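Probable chemoreceptor (Methyl-accepting chemotaxis) transmembrane protein (Rhizobium meliloti, PDB 6D8V) acts as a bacterial chemotaxis receptor whose sensory domain recognises quaternary ammonium compounds and here holds 1,1-dimethyl-prolinium. Local coordinates at residues A[18-22]-A[180-184]; A[73-79]-A[164-168]; A[229-234]-A[246-251]. All coordinates share one frame; numbering follows the deposited sequence.

Contact 1 of 3, residues A[18-22]-A[180-184]; sequences IASDI and RLSAV
Asp21 and Arg180 supply the charged part of this helix-to-helix contact. Carboxylate oxygen OD1 of Asp21 sits over the centre of the Arg180 guanidinium, 3.2 Å above its plane, and the two flat groups stand 80° apart. This places Asp21 OD1 3.4 Å from Arg180 NE, yet none of the N-H groups points at the oxygen, which makes the salt bridge one of charges alone. Asp21 turns CG anti to its own backbone N (chi1 -169°), which brings the carboxylate out toward the second helix, while the arginine chain bends at both chi2 and chi3 and so turns one guanidinium face toward Asp21 OD1, the carboxylate plane steeply inclined to it. Val184 CG1 comes within 3.8 Å of the other carboxylate oxygen, Asp21 OD2. The guanidinium also has a cation-pi partner in Phe67, so both groups probably help to stabilise its charge.

The apolar part lies beside this pair. Ile18 CG2 rests 3.6 Å from Leu181 CD2, the two side chains crossing at about a right angle. The same methyl, Leu181 CD2, is approached by Ile22 CD1 at 4.2 Å, and thus faces two isoleucines one helical turn apart. Ile22 CD1 also reaches the aliphatic base of Arg180, at 4.3 Å from Arg180 CB. A still closer approach of Val184 to Ile18 is doubtful in the model.

In the backbone, the bond from Val184 N to Arg180 O still follows the helical pattern, but Val184 is the first residue to leave helical phi/psi. Leu181 also packs on Val192 and Leu194 of strand 191-195, and Ile22 on Trp261 and Phe252. The arrangement joins the long helix 2-45 to helix 174-183, the link between the two antiparallel sheets, consistent with the two-module Cache (PDC) sensor fold.

Contact 2 of 3, residues A[73-79]-A[164-168]; sequences FAEEPKA and MIGVS
Ala74 and Val167 form the hydrogen-bonded pair at the heart of an antiparallel strand pairing in the sheet of the first PDC (Cache) sensor module. Ala74 N donates a hydrogen bond to Val167 O at 2.7 Å, and Val167 N donates one to Ala74 O at 2.6 Å with an N-H...O angle of 171°. The non-hydrogen-bonded pairs Phe73-Ser168 and Glu75-Gly166 flank it.

The close-packed part includes the face carrying Phe73. Its CG is anti to the backbone N (chi1 165°), which swings the ring across the neighbouring strand: Phe73 CD1 lies 3.2 Å from Val167 O, and Phe73 CE1 is 3.9 Å from Gly166 CA. At the backbone angles of Gly166 a CB would probably press on the carbonyl O of Ile165, and also on the Phe73 ring and the backbone of Ala74 and Glu75. Buried Glu75 uses OE1 to accept a hydrogen bond from Phe99 N. Ala79 folds back to set its CB 3.8 Å from Ile165 CB. On the reverse face Ala74 meets Phe116 and Trp124 of the ligand pocket; its side chain is about 6 Å from the bound 1,1-dimethyl-prolinium.

Beyond Glu75 the pairing gives way to a type II turn from Glu76 to Ala79. The looser side, nearer solvent, is that of Glu76 and Met164: Glu76 OE1 stays 4.5 Å from Met164 SD, and both residues are partly exposed. The last cross-strand bond is bent, Glu76 N meeting Ile165 O at 2.7 Å with an N-H...O angle of 133°.

Contact 3 of 3, residues A[229-234]-A[246-251]; sequences GTPRMI and DRVVYP
The side chains of Tyr250 and Pro231 lie side by side and point the same way, with Pro231 CG 3.8 Å from Tyr250 CD1 and approaching the aromatic ring obliquely. The guanidinium of Arg232 has Thr230 O over one face, 4.2 Å above the plane and offset toward the rim. That of Arg247 is held at its nitrogens, NH1 in a salt bridge with Asp266 and NH2 by a hydrogen bond to Tyr239. The ring of Pro251 meets the chain just ahead of the first strand, its CG 3.3 Å from Gly229 O.

The backbones show a beta hairpin, the strand directions 159° apart. Arg247 N bonds Ile234 O at 2.9 Å, and Ile234 N bonds Arg247 O at 2.6 Å. Arg232 and Val249 make the second such pair, each backbone N bonded to the carbonyl O of the other.

Side chains then divide between the two faces of this four-stranded sheet. Arg232, Ile234, Arg247 and Val249 share one, where Arg232 CB meets Val249 CG2 at 3.6 Å; Met233 and Val248 occupy the other. Helix 219-228 packs on Arg232 and Val249, and helix 2-45 brings Val7, Phe8 and Ala11 to the face of Met233 and Val248. Met233 runs extended beyond CG, which carries it along the partner strand: Met233 CG touches Val248 CG2 at 3.4 Å and Met233 CE reaches Asp246 CB at 3.7 Å. With an alanine at Met233, Val248 CG2 and Asp246 CB would probably lose their apolar neighbour, opening a gap between this edge strand and Val7. The carboxylate of Asp246 has its salt bridge with Arg269.

Overall arrangement
Contacts 1 and 3 are neighbours, their centres about 17 Å apart, and they meet where Ala19 CB packs 4.1 Å from Tyr250 CE2. Contact 2 lies across the chain's centre from both, about 33 Å from contact 1 and about 40 Å from contact 3 between centres. Along the chain, both segments of contact 2 fall between the two segments of contact 1, whereas contact 3 follows later. Strand 163-173, which carries part of contact 2, runs directly into helix 174-183 of contact 1. Contact 2 belongs to the ligand-binding sheet and contact 3 to the four-stranded sheet, with helix 2-45 packing against both, consistent with two Cache modules set along one long helix.

Contact 1 of 3, residues A[18-22]-A[180-184]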
ATOM      1  N   ILE A  18      -4.386  14.376   8.612  1.00 70.20           N
ATOM      2  CA  ILE A  18      -3.536  13.549   7.756  1.00 50.57           C
ATOM      3  C   ILE A  18      -4.173  12.193   7.526  1.00 58.74           C
ATOM      4  O   ILE A  18      -4.110  11.641   6.420  1.00 56.83           O
ATOM      5  CB  ILE A  18      -2.132  13.390   8.371  1.00 67.26           C
ATOM      6  CG1 ILE A  18      -1.402  14.744   8.476  1.00 57.49           C
ATOM      7  CG2 ILE A  18      -1.322  12.327   7.605  1.00 50.57           C
ATOM      8  CD1 ILE A  18      -1.375  15.538   7.183  1.00 70.42           C
ATOM      9  N   ALA A  19      -4.787  11.630   8.573  1.00 57.00           N
ATOM     10  CA  ALA A  19      -5.335  10.283   8.485  1.00 48.91           C
ATOM     11  C   ALA A  19      -6.508  10.221   7.515  1.00 50.89           C
ATOM     12  O   ALA A  19      -6.646   9.254   6.758  1.00 56.34           O
ATOM     13  CB  ALA A  19      -5.752   9.795   9.875  1.00 45.36           C
ATOM     14  N   SER A  20      -7.374  11.236   7.520  1.00 53.64           N
ATOM     15  CA  SER A  20      -8.519  11.175   6.615  1.00 66.19           C
ATOM     16  C   SER A  20      -8.083  11.329   5.163  1.00 64.38           C
ATOM     17  O   SER A  20      -8.732  10.791   4.258  1.00 68.71           O
ATOM     18  CB  SER A  20      -9.553  12.235   6.978  1.00 57.19           C
ATOM     19  OG  SER A  20      -9.166  13.496   6.488  1.00 78.16           O
ATOM     20  N   ASP A  21      -6.985  12.050   4.922  1.00 60.10           N
ATOM     21  CA  ASP A  21      -6.450  12.140   3.573  1.00 44.65           C
ATOM     22  C   ASP A  21      -5.854  10.811   3.125  1.00 60.46           C
ATOM     23  O   ASP A  21      -6.174  10.328   2.032  1.00 56.78           O
ATOM     24  CB  ASP A  21      -5.416  13.258   3.488  1.00 60.45           C
ATOM     25  CG  ASP A  21      -5.032  13.578   2.065  1.00 92.04           C
ATOM     26  OD1 ASP A  21      -4.430  12.711   1.400  1.00 94.83           O
ATOM     27  OD2 ASP A  21      -5.359  14.688   1.599  1.00116.80           O
ATOM     28  N   ILE A  22      -5.000  10.198   3.951  1.00 56.57           N
ATOM     29  CA  ILE A  22      -4.454   8.892   3.596  1.00 51.43           C
ATOM     30  C   ILE A  22      -5.578   7.869   3.478  1.00 61.82           C
ATOM     31  O   ILE A  22      -5.667   7.119   2.498  1.00 70.41           O
ATOM     32  CB  ILE A  22      -3.389   8.450   4.617  1.00 63.98           C
ATOM     33  CG1 ILE A  22      -2.223   9.434   4.625  1.00 60.28           C
ATOM     34  CG2 ILE A  22      -2.859   7.070   4.264  1.00 52.96           C
ATOM     35  CD1 ILE A  22      -1.596   9.603   3.274  1.00 49.26           C
ATOM     36  N   ARG A 180       2.572  12.737  -0.325  1.00 72.62           N
ATOM     37  CA  ARG A 180       1.329  13.243   0.251  1.00 68.97           C
ATOM     38  C   ARG A 180       1.566  13.871   1.618  1.00 78.30           C
ATOM     39  O   ARG A 180       0.956  14.893   1.951  1.00 96.75           O
ATOM     40  CB  ARG A 180       0.293  12.124   0.357  1.00 75.42           C
ATOM     41  CG  ARG A 180      -0.039  11.464  -0.973  1.00 94.03           C
ATOM     42  CD  ARG A 180      -1.533  11.265  -1.160  1.00 87.11           C
ATOM     43  NE  ARG A 180      -2.270  12.519  -1.250  1.00 93.90           N
ATOM     44  CZ  ARG A 180      -3.471  12.629  -1.802  1.00119.89           C
ATOM     45  NH1 ARG A 180      -4.054  11.558  -2.315  1.00125.69           N
ATOM     46  NH2 ARG A 180      -4.083  13.808  -1.847  1.00134.35           N
ATOM     47  N   LEU A 181       2.449  13.279   2.423  1.00 86.30           N
ATOM     48  CA  LEU A 181       2.720  13.837   3.741  1.00 90.15           C
ATOM     49  C   LEU A 181       3.422  15.182   3.674  1.00105.44           C
ATOM     50  O   LEU A 181       3.522  15.861   4.701  1.00120.14           O
ATOM     51  CB  LEU A 181       3.555  12.867   4.568  1.00 77.35           C
ATOM     52  CG  LEU A 181       2.854  11.552   4.892  1.00 58.49           C
ATOM     53  CD1 LEU A 181       3.616  10.821   5.979  1.00 70.74           C
ATOM     54  CD2 LEU A 181       1.413  11.797   5.308  1.00 51.46           C
ATOM     55  N   SER A 182       3.930  15.570   2.509  1.00103.15           N
ATOM     56  CA  SER A 182       4.390  16.931   2.296  1.00106.22           C
ATOM     57  C   SER A 182       3.420  17.768   1.477  1.00118.73           C
ATOM     58  O   SER A 182       3.530  18.997   1.494  1.00133.48           O
ATOM     59  CB  SER A 182       5.762  16.927   1.616  1.00 95.99           C
ATOM     60  OG  SER A 182       6.793  16.772   2.584  1.00 91.48           O
ATOM     61  N   ALA A 183       2.535  17.180   0.713  1.00119.18           N
ATOM     62  CA  ALA A 183       1.500  17.978   0.078  1.00113.26           C
ATOM     63  C   ALA A 183       0.497  18.566   1.061  1.00135.52           C
ATOM     64  O   ALA A 183       0.017  19.657   0.882  1.00143.60           O
ATOM     65  CB  ALA A 183       0.814  17.223  -1.018  1.00 94.38           C
ATOM     66  N   VAL A 184       0.208  17.835   2.123  1.00146.65           N
ATOM     67  CA  VAL A 184      -0.567  18.345   3.227  1.00134.53           C
ATOM     68  C   VAL A 184       0.423  18.488   4.383  1.00158.63           C
ATOM     69  O   VAL A 184       0.971  17.531   4.876  1.00166.90           O
ATOM     70  CB  VAL A 184      -1.754  17.412   3.524  1.00110.07           C
ATOM     71  CG1 VAL A 184      -2.327  16.848   2.246  1.00115.77           C
ATOM     72  CG2 VAL A 184      -1.364  16.259   4.386  1.00 90.94           C
TER

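Contact 2 of 3, residues A[73-79]-A[164-168]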
ATOM      1  N   PHE A  73      -2.260  -8.332 -11.909  1.00104.93           N
ATOM      2  CA  PHE A  73      -3.151  -9.472 -11.715  1.00104.01           C
ATOM      3  C   PHE A  73      -2.330 -10.752 -11.738  1.00 95.05           C
ATOM      4  O   PHE A  73      -1.698 -11.066 -12.752  1.00 83.38           O
ATOM      5  CB  PHE A  73      -4.236  -9.518 -12.788  1.00 98.34           C
ATOM      6  CG  PHE A  73      -4.948 -10.838 -12.852  1.00101.07           C
ATOM      7  CD1 PHE A  73      -5.794 -11.227 -11.829  1.00 95.88           C
ATOM      8  CD2 PHE A  73      -4.751 -11.701 -13.920  1.00115.42           C
ATOM      9  CE1 PHE A  73      -6.442 -12.445 -11.874  1.00100.83           C
ATOM     10  CE2 PHE A  73      -5.401 -12.923 -13.971  1.00109.54           C
ATOM     11  CZ  PHE A  73      -6.247 -13.294 -12.947  1.00 96.81           C
ATOM     12  N   ALA A  74      -2.349 -11.493 -10.634  1.00 94.27           N
ATOM     13  CA  ALA A  74      -1.748 -12.819 -10.565  1.00 99.64           C
ATOM     14  C   ALA A  74      -2.851 -13.863 -10.663  1.00 94.36           C
ATOM     15  O   ALA A  74      -3.788 -13.862  -9.858  1.00119.55           O
ATOM     16  CB  ALA A  74      -0.951 -13.001  -9.275  1.00106.43           C
ATOM     17  N   GLU A  75      -2.734 -14.748 -11.639  1.00 90.48           N
ATOM     18  CA  GLU A  75      -3.777 -15.710 -11.963  1.00107.47           C
ATOM     19  C   GLU A  75      -3.461 -17.071 -11.357  1.00107.49           C
ATOM     20  O   GLU A  75      -2.355 -17.594 -11.542  1.00 99.20           O
ATOM     21  CB  GLU A  75      -3.930 -15.829 -13.481  1.00125.22           C
ATOM     22  CG  GLU A  75      -4.452 -17.174 -13.955  1.00148.22           C
ATOM     23  CD  GLU A  75      -3.384 -18.008 -14.638  1.00149.11           C
ATOM     24  OE1 GLU A  75      -2.186 -17.715 -14.448  1.00142.37           O
ATOM     25  OE2 GLU A  75      -3.746 -18.954 -15.370  1.00158.30           O
ATOM     26  N   GLU A  76      -4.435 -17.639 -10.645  1.00111.03           N
ATOM     27  CA  GLU A  76      -4.337 -19.016 -10.184  1.00118.50           C
ATOM     28  C   GLU A  76      -3.860 -19.908 -11.334  1.00128.17           C
ATOM     29  O   GLU A  76      -4.287 -19.718 -12.479  1.00153.43           O
ATOM     30  CB  GLU A  76      -5.697 -19.495  -9.661  1.00106.17           C
ATOM     31  CG  GLU A  76      -5.630 -20.527  -8.534  1.00117.94           C
ATOM     32  CD  GLU A  76      -5.385 -19.897  -7.171  1.00123.87           C
ATOM     33  OE1 GLU A  76      -5.315 -18.653  -7.097  1.00120.10           O
ATOM     34  OE2 GLU A  76      -5.267 -20.642  -6.175  1.00133.56           O
ATOM     35  N   PRO A  77      -3.000 -20.900 -11.063  1.00125.76           N
ATOM     36  CA  PRO A  77      -2.305 -21.602 -12.158  1.00125.86           C
ATOM     37  C   PRO A  77      -3.229 -22.215 -13.202  1.00123.50           C
ATOM     38  O   PRO A  77      -4.074 -23.061 -12.881  1.00122.87           O
ATOM     39  CB  PRO A  77      -1.495 -22.677 -11.422  1.00117.58           C
ATOM     40  CG  PRO A  77      -2.191 -22.854 -10.117  1.00117.55           C
ATOM     41  CD  PRO A  77      -2.705 -21.495  -9.751  1.00122.11           C
ATOM     42  N   LYS A  78      -3.045 -21.787 -14.459  1.00128.54           N
ATOM     43  CA  LYS A  78      -3.804 -22.154 -15.662  1.00133.71           C
ATOM     44  C   LYS A  78      -5.242 -21.626 -15.668  1.00123.88           C
ATOM     45  O   LYS A  78      -5.993 -21.928 -16.602  1.00127.84           O
ATOM     46  CB  LYS A  78      -3.851 -23.675 -15.906  1.00147.05           C
ATOM     47  CG  LYS A  78      -4.961 -24.442 -15.178  1.00165.85           C
ATOM     48  CD  LYS A  78      -6.258 -24.534 -15.984  1.00170.36           C
ATOM     49  CE  LYS A  78      -7.440 -24.920 -15.102  1.00156.29           C
ATOM     50  NZ  LYS A  78      -8.745 -24.707 -15.789  1.00139.74           N
ATOM     51  N   ALA A  79      -5.634 -20.804 -14.698  1.00118.66           N
ATOM     52  CA  ALA A  79      -7.054 -20.531 -14.486  1.00118.09           C
ATOM     53  C   ALA A  79      -7.661 -19.691 -15.610  1.00129.07           C
ATOM     54  O   ALA A  79      -8.782 -19.969 -16.054  1.00160.37           O
ATOM     55  CB  ALA A  79      -7.249 -19.843 -13.136  1.00112.67           C
ATOM     56  N   MET A 164     -12.649 -18.756  -7.293  1.00113.29           N
ATOM     57  CA  MET A 164     -11.640 -17.728  -7.512  1.00109.59           C
ATOM     58  C   MET A 164     -10.590 -18.229  -8.494  1.00107.65           C
ATOM     59  O   MET A 164     -10.202 -19.400  -8.473  1.00109.25           O
ATOM     60  CB  MET A 164     -10.992 -17.299  -6.189  1.00100.08           C
ATOM     61  CG  MET A 164      -9.692 -18.013  -5.840  1.00111.17           C
ATOM     62  SD  MET A 164      -8.719 -17.177  -4.556  1.00119.21           S
ATOM     63  CE  MET A 164      -8.326 -15.624  -5.358  1.00119.68           C
ATOM     64  N   ILE A 165     -10.150 -17.332  -9.376  1.00100.32           N
ATOM     65  CA  ILE A 165      -9.206 -17.659 -10.438  1.00107.69           C
ATOM     66  C   ILE A 165      -7.911 -16.867 -10.336  1.00115.67           C
ATOM     67  O   ILE A 165      -7.043 -17.013 -11.205  1.00114.58           O
ATOM     68  CB  ILE A 165      -9.838 -17.461 -11.830  1.00103.99           C
ATOM     69  CG1 ILE A 165     -10.225 -15.994 -12.029  1.00 99.37           C
ATOM     70  CG2 ILE A 165     -11.035 -18.386 -12.015  1.00109.52           C
ATOM     71  CD1 ILE A 165     -10.814 -15.693 -13.397  1.00105.90           C
ATOM     72  N   GLY A 166      -7.752 -16.037  -9.317  1.00108.76           N
ATOM     73  CA  GLY A 166      -6.530 -15.283  -9.150  1.00 97.33           C
ATOM     74  C   GLY A 166      -6.764 -14.059  -8.281  1.00101.22           C
ATOM     75  O   GLY A 166      -7.831 -13.889  -7.688  1.00123.19           O
ATOM     76  N   VAL A 167      -5.742 -13.209  -8.239  1.00 82.94           N
ATOM     77  CA  VAL A 167      -5.742 -12.011  -7.409  1.00 80.16           C
ATOM     78  C   VAL A 167      -5.357 -10.819  -8.273  1.00 85.26           C
ATOM     79  O   VAL A 167      -4.371 -10.880  -9.011  1.00 93.11           O
ATOM     80  CB  VAL A 167      -4.765 -12.143  -6.224  1.00 77.48           C
ATOM     81  CG1 VAL A 167      -4.696 -10.834  -5.450  1.00 80.58           C
ATOM     82  CG2 VAL A 167      -5.159 -13.300  -5.318  1.00 80.81           C
ATOM     83  N   SER A 168      -6.120  -9.736  -8.169  1.00 85.57           N
ATOM     84  CA  SER A 168      -5.769  -8.449  -8.749  1.00 81.98           C
ATOM     85  C   SER A 168      -5.518  -7.431  -7.640  1.00 79.55           C
ATOM     86  O   SER A 168      -6.061  -7.529  -6.537  1.00 70.56           O
ATOM     87  CB  SER A 168      -6.880  -7.948  -9.676  1.00 85.22           C
ATOM     88  OG  SER A 168      -6.712  -6.570  -9.967  1.00 96.11           O
TER

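Contact 3 of 3, residues A[229-234]-A[246-251]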
ATOM      1  N   GLY A 229      -5.809   1.254  19.640  1.00 85.35           N
ATOM      2  CA  GLY A 229      -6.312   2.056  18.545  1.00 93.80           C
ATOM      3  C   GLY A 229      -6.531   3.501  18.935  1.00 88.79           C
ATOM      4  O   GLY A 229      -7.141   4.271  18.189  1.00 80.73           O
ATOM      5  N   THR A 230      -6.036   3.875  20.103  1.00 88.04           N
ATOM      6  CA  THR A 230      -6.110   5.241  20.579  1.00 84.37           C
ATOM      7  C   THR A 230      -4.736   5.898  20.542  1.00 76.84           C
ATOM      8  O   THR A 230      -3.705   5.222  20.468  1.00 63.64           O
ATOM      9  CB  THR A 230      -6.674   5.290  22.004  1.00 90.06           C
ATOM     10  OG1 THR A 230      -5.738   4.709  22.921  1.00106.17           O
ATOM     11  CG2 THR A 230      -7.971   4.514  22.067  1.00 82.01           C
ATOM     12  N   PRO A 231      -4.693   7.223  20.554  1.00 76.69           N
ATOM     13  CA  PRO A 231      -3.415   7.923  20.402  1.00 73.43           C
ATOM     14  C   PRO A 231      -2.537   7.790  21.630  1.00 65.97           C
ATOM     15  O   PRO A 231      -3.016   7.660  22.757  1.00 83.38           O
ATOM     16  CB  PRO A 231      -3.844   9.379  20.183  1.00 66.40           C
ATOM     17  CG  PRO A 231      -5.232   9.261  19.609  1.00 55.76           C
ATOM     18  CD  PRO A 231      -5.838   8.119  20.353  1.00 64.06           C
ATOM     19  N   ARG A 232      -1.230   7.807  21.394  1.00 70.43           N
ATOM     20  CA  ARG A 232      -0.239   7.904  22.452  1.00 64.90           C
ATOM     21  C   ARG A 232       0.723   9.044  22.129  1.00 72.39           C
ATOM     22  O   ARG A 232       0.781   9.533  20.995  1.00 75.22           O
ATOM     23  CB  ARG A 232       0.524   6.582  22.636  1.00 66.02           C
ATOM     24  CG  ARG A 232      -0.345   5.426  23.106  1.00 77.98           C
ATOM     25  CD  ARG A 232      -0.948   5.693  24.492  1.00 89.54           C
ATOM     26  NE  ARG A 232      -2.345   5.261  24.575  1.00 89.13           N
ATOM     27  CZ  ARG A 232      -2.737   3.992  24.627  1.00 98.71           C
ATOM     28  NH1 ARG A 232      -4.027   3.700  24.696  1.00102.47           N
ATOM     29  NH2 ARG A 232      -1.839   3.015  24.599  1.00110.59           N
ATOM     30  N   MET A 233       1.464   9.481  23.150  1.00 66.89           N
ATOM     31  CA  MET A 233       2.487  10.505  22.987  1.00 65.44           C
ATOM     32  C   MET A 233       3.764  10.046  23.667  1.00 80.74           C
ATOM     33  O   MET A 233       3.765   9.755  24.866  1.00109.78           O
ATOM     34  CB  MET A 233       2.044  11.849  23.560  1.00 80.07           C
ATOM     35  CG  MET A 233       2.875  13.037  23.074  1.00 67.36           C
ATOM     36  SD  MET A 233       2.615  14.482  24.123  1.00103.36           S
ATOM     37  CE  MET A 233       3.020  15.826  23.008  1.00100.47           C
ATOM     38  N   ILE A 234       4.839   9.980  22.894  1.00 86.30           N
ATOM     39  CA  ILE A 234       6.172   9.703  23.408  1.00 77.79           C
ATOM     40  C   ILE A 234       6.808  11.037  23.768  1.00 87.20           C
ATOM     41  O   ILE A 234       6.949  11.914  22.906  1.00 93.48           O
ATOM     42  CB  ILE A 234       7.004   8.940  22.369  1.00 79.12           C
ATOM     43  CG1 ILE A 234       6.141   7.830  21.765  1.00 74.64           C
ATOM     44  CG2 ILE A 234       8.245   8.350  23.002  1.00 77.07           C
ATOM     45  CD1 ILE A 234       6.781   7.076  20.635  1.00 73.12           C
ATOM     46  N   ASP A 246       8.643  15.908  20.757  1.00100.02           N
ATOM     47  CA  ASP A 246       7.678  14.900  21.168  1.00 95.19           C
ATOM     48  C   ASP A 246       7.193  14.125  19.949  1.00 94.14           C
ATOM     49  O   ASP A 246       7.062  14.676  18.853  1.00 92.88           O
ATOM     50  CB  ASP A 246       6.478  15.545  21.872  1.00 92.13           C
ATOM     51  CG  ASP A 246       6.862  16.284  23.137  1.00 93.64           C
ATOM     52  OD1 ASP A 246       7.432  15.651  24.051  1.00104.96           O
ATOM     53  OD2 ASP A 246       6.590  17.501  23.217  1.00 97.65           O
ATOM     54  N   ARG A 247       6.910  12.840  20.148  1.00 90.49           N
ATOM     55  CA  ARG A 247       6.382  11.979  19.093  1.00 63.10           C
ATOM     56  C   ARG A 247       4.962  11.593  19.472  1.00 78.13           C
ATOM     57  O   ARG A 247       4.751  10.897  20.467  1.00 89.94           O
ATOM     58  CB  ARG A 247       7.249  10.737  18.902  1.00 67.21           C
ATOM     59  CG  ARG A 247       6.785   9.820  17.782  1.00 60.31           C
ATOM     60  CD  ARG A 247       7.695   9.892  16.564  1.00 69.67           C
ATOM     61  NE  ARG A 247       8.929   9.124  16.746  1.00 71.82           N
ATOM     62  CZ  ARG A 247      10.042   9.319  16.050  1.00 82.50           C
ATOM     63  NH1 ARG A 247      10.088  10.266  15.124  1.00 95.37           N
ATOM     64  NH2 ARG A 247      11.108   8.574  16.288  1.00104.72           N
ATOM     65  N   VAL A 248       3.989  12.050  18.690  1.00 70.21           N
ATOM     66  CA  VAL A 248       2.599  11.652  18.865  1.00 66.31           C
ATOM     67  C   VAL A 248       2.272  10.587  17.830  1.00 71.65           C
ATOM     68  O   VAL A 248       2.544  10.765  16.635  1.00 83.73           O
ATOM     69  CB  VAL A 248       1.645  12.853  18.738  1.00 61.47           C
ATOM     70  CG1 VAL A 248       0.213  12.374  18.734  1.00 56.89           C
ATOM     71  CG2 VAL A 248       1.864  13.824  19.874  1.00 65.77           C
ATOM     72  N   VAL A 249       1.688   9.483  18.283  1.00 59.51           N
ATOM     73  CA  VAL A 249       1.285   8.390  17.409  1.00 68.80           C
ATOM     74  C   VAL A 249      -0.234   8.380  17.322  1.00 67.37           C
ATOM     75  O   VAL A 249      -0.927   8.538  18.333  1.00 72.23           O
ATOM     76  CB  VAL A 249       1.835   7.040  17.913  1.00 54.49           C
ATOM     77  CG1 VAL A 249       3.269   7.204  18.365  1.00 56.58           C
ATOM     78  CG2 VAL A 249       0.994   6.521  19.045  1.00 74.42           C
ATOM     79  N   TYR A 250      -0.752   8.210  16.107  1.00 71.45           N
ATOM     80  CA  TYR A 250      -2.185   8.355  15.841  1.00 65.85           C
ATOM     81  C   TYR A 250      -2.629   7.212  14.936  1.00 68.59           C
ATOM     82  O   TYR A 250      -2.490   7.281  13.707  1.00 77.74           O
ATOM     83  CB  TYR A 250      -2.482   9.717  15.210  1.00 59.85           C
ATOM     84  CG  TYR A 250      -3.935  10.113  15.141  1.00 61.44           C
ATOM     85  CD1 TYR A 250      -4.546  10.785  16.200  1.00 74.64           C
ATOM     86  CD2 TYR A 250      -4.694   9.857  14.001  1.00 53.79           C
ATOM     87  CE1 TYR A 250      -5.873  11.167  16.135  1.00 59.59           C
ATOM     88  CE2 TYR A 250      -6.022  10.237  13.925  1.00 60.22           C
ATOM     89  CZ  TYR A 250      -6.611  10.889  14.990  1.00 73.68           C
ATOM     90  OH  TYR A 250      -7.943  11.264  14.908  1.00 68.22           O
ATOM     91  N   PRO A 251      -3.147   6.131  15.515  1.00 68.46           N
ATOM     92  CA  PRO A 251      -3.713   5.058  14.691  1.00 71.85           C
ATOM     93  C   PRO A 251      -4.966   5.526  13.977  1.00 63.65           C
ATOM     94  O   PRO A 251      -5.688   6.404  14.457  1.00 66.02           O
ATOM     95  CB  PRO A 251      -4.030   3.952  15.706  1.00 59.61           C
ATOM     96  CG  PRO A 251      -4.105   4.637  17.020  1.00 62.81           C
ATOM     97  CD  PRO A 251      -3.145   5.789  16.947  1.00 64.54           C
TER